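Acetylated cis-Golgi protein, involved in ER-to-Golgi transport (Saccharomyces cerevisiae, PDB 6G8Y) probably binds a golgin-type partner through its GRASP-family PDZ domain and takes part in ER-to-Golgi transport. Local coordinates at residues Y34-D40 with L72-W77. Residues are numbered along the deposited sequence; the frame is centred on the assembly and turned at random. Where two conformers were deposited one is given.
Sequences YIVGFND and LKVNIW
Tyr34 and Trp77 open an antiparallel pairing of strands 34-38 and 72-77 in which a classic beta bulge is written into the register. Tyr34 and Trp77 exchange two backbone bonds, and Ile35 with Ile76 forms the next, non-hydrogen-bonded pair. Val36 and Gly37 then both face Asn75, whose O accepts Val36 N at 2.8 Å and Gly37 N at 3.2 Å. Asn75 N returns a bond to Gly37 O within the bulge; past it, Asn39 N meets Lys73 O at 2.8 Å.

On one face Ile35 CD1 presses tightly on Val74 CG1 (3.3 Å), while Phe38 CD1 touches Leu72 CD2; the Phe38 ring also meets Phe64 edge-to-face, joining the sheet to helix 57-66. On the other, the Asn75 amide, with CG beside the backbone N (chi1 -51°), grips the turn: OD1 takes Asp40 N at 3.0 Å on an in-plane lone pair, and ND2 gives to Asp40 OD1 and to Asp86. Lys73 NZ holds Asp40 OD2 from the syn side at 2.7 Å. With an alanine in place of Asn75, Asp40 N would probably lose its acceptor and the carboxylate one of its two holds, leaving it to Lys73. In this PDZ domain, amide and salt bridge thus probably hold the turn between strands 33-38 and 41-47 against strand 71-78.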
ATOM      1  N   TYR A  34       3.707  -4.787   2.846  1.00 15.69           N
ATOM      2  CA  TYR A  34       3.021  -4.255   1.668  1.00 14.94           C
ATOM      3  C   TYR A  34       2.056  -3.163   2.108  1.00 13.69           C
ATOM      4  O   TYR A  34       1.381  -3.297   3.128  1.00 15.19           O
ATOM      5  CB  TYR A  34       2.202  -5.345   0.985  1.00 17.77           C
ATOM      6  CG  TYR A  34       3.016  -6.263   0.143  1.00 21.41           C
ATOM      7  CD1 TYR A  34       3.406  -5.872  -1.140  1.00 22.73           C
ATOM      8  CD2 TYR A  34       3.361  -7.529   0.590  1.00 27.47           C
ATOM      9  CE1 TYR A  34       4.127  -6.711  -1.956  1.00 30.38           C
ATOM     10  CE2 TYR A  34       4.102  -8.385  -0.223  1.00 33.75           C
ATOM     11  CZ  TYR A  34       4.473  -7.964  -1.497  1.00 37.59           C
ATOM     12  OH  TYR A  34       5.191  -8.783  -2.329  1.00 37.65           O
ATOM     13  N   ILE A  35       1.988  -2.085   1.323  1.00 13.53           N
ATOM     14  CA  ILE A  35       0.914  -1.115   1.483  1.00 13.25           C
ATOM     15  C   ILE A  35      -0.335  -1.680   0.840  1.00 13.57           C
ATOM     16  O   ILE A  35      -0.369  -1.919  -0.364  1.00 16.05           O
ATOM     17  CB  ILE A  35       1.219   0.232   0.803  1.00 15.45           C
ATOM     18  CG1 ILE A  35       2.534   0.817   1.275  1.00 19.61           C
ATOM     19  CG2 ILE A  35       0.084   1.206   1.040  1.00 15.42           C
ATOM     20  CD1 ILE A  35       2.707   0.757   2.749  1.00 18.76           C
ATOM     21  N   VAL A  36      -1.359  -1.875   1.659  1.00 12.96           N
ATOM     22  CA  VAL A  36      -2.648  -2.376   1.178  1.00 13.93           C
ATOM     23  C   VAL A  36      -3.749  -1.318   1.155  1.00 13.31           C
ATOM     24  O   VAL A  36      -4.786  -1.504   0.517  1.00 15.52           O
ATOM     25  CB  VAL A  36      -3.070  -3.651   1.952  1.00 15.94           C
ATOM     26  CG1 VAL A  36      -2.073  -4.766   1.665  1.00 17.65           C
ATOM     27  CG2 VAL A  36      -3.208  -3.419   3.443  1.00 16.19           C
ATOM     28  N   GLY A  37      -3.531  -0.193   1.828  1.00 11.25           N
ATOM     29  CA  GLY A  37      -4.507   0.861   1.815  1.00 12.35           C
ATOM     30  C   GLY A  37      -3.904   2.197   2.190  1.00 11.90           C
ATOM     31  O   GLY A  37      -2.825   2.271   2.785  1.00 11.50           O
ATOM     32  N   PHE A  38      -4.659   3.239   1.868  1.00 13.35           N
ATOM     33  CA  PHE A  38      -4.399   4.584   2.334  1.00 12.55           C
ATOM     34  C   PHE A  38      -5.671   5.078   2.966  1.00 14.25           C
ATOM     35  O   PHE A  38      -6.727   4.956   2.339  1.00 15.83           O
ATOM     36  CB  PHE A  38      -4.022   5.522   1.178  1.00 13.09           C
ATOM     37  CG  PHE A  38      -2.716   5.172   0.492  1.00 13.67           C
ATOM     38  CD1 PHE A  38      -1.530   5.207   1.202  1.00 13.66           C
ATOM     39  CD2 PHE A  38      -2.650   4.876  -0.876  1.00 15.22           C
ATOM     40  CE1 PHE A  38      -0.335   4.905   0.595  1.00 14.23           C
ATOM     41  CE2 PHE A  38      -1.432   4.592  -1.488  1.00 14.54           C
ATOM     42  CZ  PHE A  38      -0.287   4.598  -0.749  1.00 14.55           C
ATOM     43  N   ASN A  39      -5.602   5.593   4.198  1.00 15.61           N
ATOM     44  CA  ASN A  39      -6.787   6.166   4.840  1.00 18.45           C
ATOM     45  C   ASN A  39      -7.969   5.171   4.872  1.00 18.09           C
ATOM     46  O   ASN A  39      -9.111   5.572   4.666  1.00 19.92           O
ATOM     47  CB  ASN A  39      -7.148   7.474   4.097  1.00 20.93           C
ATOM     48  CG  ASN A  39      -8.148   8.336   4.845  1.00 28.12           C
ATOM     49  OD1 ASN A  39      -8.150   8.379   6.065  1.00 32.53           O
ATOM     50  ND2 ASN A  39      -8.992   9.050   4.100  1.00 31.27           N
ATOM     51  N   ASP A  40      -7.668   3.889   5.107  1.00 17.57           N
ATOM     52  CA  ASP A  40      -8.614   2.776   5.245  1.00 19.93           C
ATOM     53  C   ASP A  40      -9.400   2.380   3.988  1.00 19.68           C
ATOM     54  O   ASP A  40     -10.376   1.639   4.082  1.00 21.57           O
ATOM     55  CB  ASP A  40      -9.566   3.014   6.439  1.00 21.45           C
ATOM     56  CG  ASP A  40      -8.822   3.146   7.748  1.00 21.70           C
ATOM     57  OD1 ASP A  40      -7.872   2.365   7.974  1.00 19.98           O
ATOM     58  OD2 ASP A  40      -9.187   4.021   8.555  1.00 24.39           O
ATOM     59  N   LEU A  72      -0.864  11.217   6.866  1.00 11.35           N
ATOM     60  CA  LEU A  72      -1.608  10.178   6.134  1.00 11.09           C
ATOM     61  C   LEU A  72      -1.435   8.849   6.868  1.00 10.59           C
ATOM     62  O   LEU A  72      -0.287   8.452   7.188  1.00 12.12           O
ATOM     63  CB  LEU A  72      -1.054  10.048   4.708  1.00 11.23           C
ATOM     64  CG  LEU A  72      -1.622   8.921   3.841  1.00 12.29           C
ATOM     65  CD1 LEU A  72      -3.066   9.185   3.513  1.00 13.53           C
ATOM     66  CD2 LEU A  72      -0.809   8.734   2.561  1.00 13.39           C
ATOM     67  N   LYS A  73      -2.554   8.156   7.058  1.00 11.26           N
ATOM     68  CA  LYS A  73      -2.586   6.800   7.574  1.00 11.84           C
ATOM     69  C   LYS A  73      -2.374   5.825   6.437  1.00 10.89           C
ATOM     70  O   LYS A  73      -3.086   5.845   5.438  1.00 12.70           O
ATOM     71  CB  LYS A  73      -3.925   6.542   8.242  1.00 13.81           C
ATOM     72  CG  LYS A  73      -4.050   5.253   9.011  1.00 17.06           C
ATOM     73  CD  LYS A  73      -5.295   5.401   9.901  1.00 23.70           C
ATOM     74  CE  LYS A  73      -6.008   4.125  10.129  1.00 28.06           C
ATOM     75  NZ  LYS A  73      -7.395   4.436  10.558  1.00 23.40           N
ATOM     76  N   VAL A  74      -1.377   4.968   6.606  1.00 12.18           N
ATOM     77  CA  VAL A  74      -0.970   3.970   5.624  1.00 12.29           C
ATOM     78  C   VAL A  74      -1.296   2.610   6.225  1.00 11.99           C
ATOM     79  O   VAL A  74      -0.802   2.268   7.312  1.00 13.40           O
ATOM     80  CB  VAL A  74       0.543   4.095   5.348  1.00 14.72           C
ATOM     81  CG1 VAL A  74       1.019   3.078   4.324  1.00 15.97           C
ATOM     82  CG2 VAL A  74       0.843   5.525   4.893  1.00 16.45           C
ATOM     83  N   ASN A  75      -2.121   1.843   5.528  1.00 11.55           N
ATOM     84  CA  ASN A  75      -2.518   0.506   5.957  1.00 11.80           C
ATOM     85  C   ASN A  75      -1.558  -0.521   5.423  1.00 11.63           C
ATOM     86  O   ASN A  75      -1.379  -0.625   4.201  1.00 12.48           O
ATOM     87  CB  ASN A  75      -3.943   0.173   5.504  1.00 13.05           C
ATOM     88  CG  ASN A  75      -4.938   1.258   5.872  1.00 14.64           C
ATOM     89  OD1 ASN A  75      -5.455   1.928   5.004  1.00 15.08           O
ATOM     90  ND2 ASN A  75      -5.209   1.440   7.182  1.00 18.66           N
ATOM     91  N   ILE A  76      -0.968  -1.307   6.334  1.00 12.89           N
ATOM     92  CA  ILE A  76       0.063  -2.262   5.979  1.00 14.48           C
ATOM     93  C   ILE A  76      -0.389  -3.679   6.251  1.00 15.62           C
ATOM     94  O   ILE A  76      -1.101  -3.923   7.214  1.00 17.58           O
ATOM     95  CB  ILE A  76       1.350  -1.928   6.747  1.00 16.53           C
ATOM     96  CG1 ILE A  76       1.931  -0.632   6.134  1.00 20.69           C
ATOM     97  CG2 ILE A  76       2.365  -3.064   6.700  1.00 16.99           C
ATOM     98  CD1 ILE A  76       3.096  -0.097   6.891  1.00 23.27           C
ATOM     99  N   TRP A  77       0.030  -4.577   5.377  1.00 15.37           N
ATOM    100  CA  TRP A  77      -0.065  -6.034   5.563  0.57 18.37           C
ATOM    101  C   TRP A  77       1.359  -6.557   5.635  1.00 18.41           C
ATOM    102  O   TRP A  77       2.109  -6.402   4.671  1.00 16.55           O
ATOM    103  CB  TRP A  77      -0.772  -6.662   4.357  0.57 20.70           C
ATOM    104  CG  TRP A  77      -0.743  -8.192   4.289  0.57 24.16           C
ATOM    105  CD1 TRP A  77      -0.023  -8.958   3.416  0.57 23.47           C
ATOM    106  CD2 TRP A  77      -1.478  -9.104   5.114  0.57 24.87           C
ATOM    107  NE1 TRP A  77      -0.272 -10.291   3.636  0.57 25.06           N
ATOM    108  CE2 TRP A  77      -1.153 -10.412   4.677  0.57 26.03           C
ATOM    109  CE3 TRP A  77      -2.382  -8.949   6.176  0.57 25.35           C
ATOM    110  CZ2 TRP A  77      -1.695 -11.560   5.268  0.57 27.66           C
ATOM    111  CZ3 TRP A  77      -2.920 -10.098   6.768  0.57 28.46           C
ATOM    112  CH2 TRP A  77      -2.570 -11.384   6.306  0.57 29.42           C
TER
HETATM  113  O   HOH W   1      -5.298   9.261   6.534  1.00 18.63           O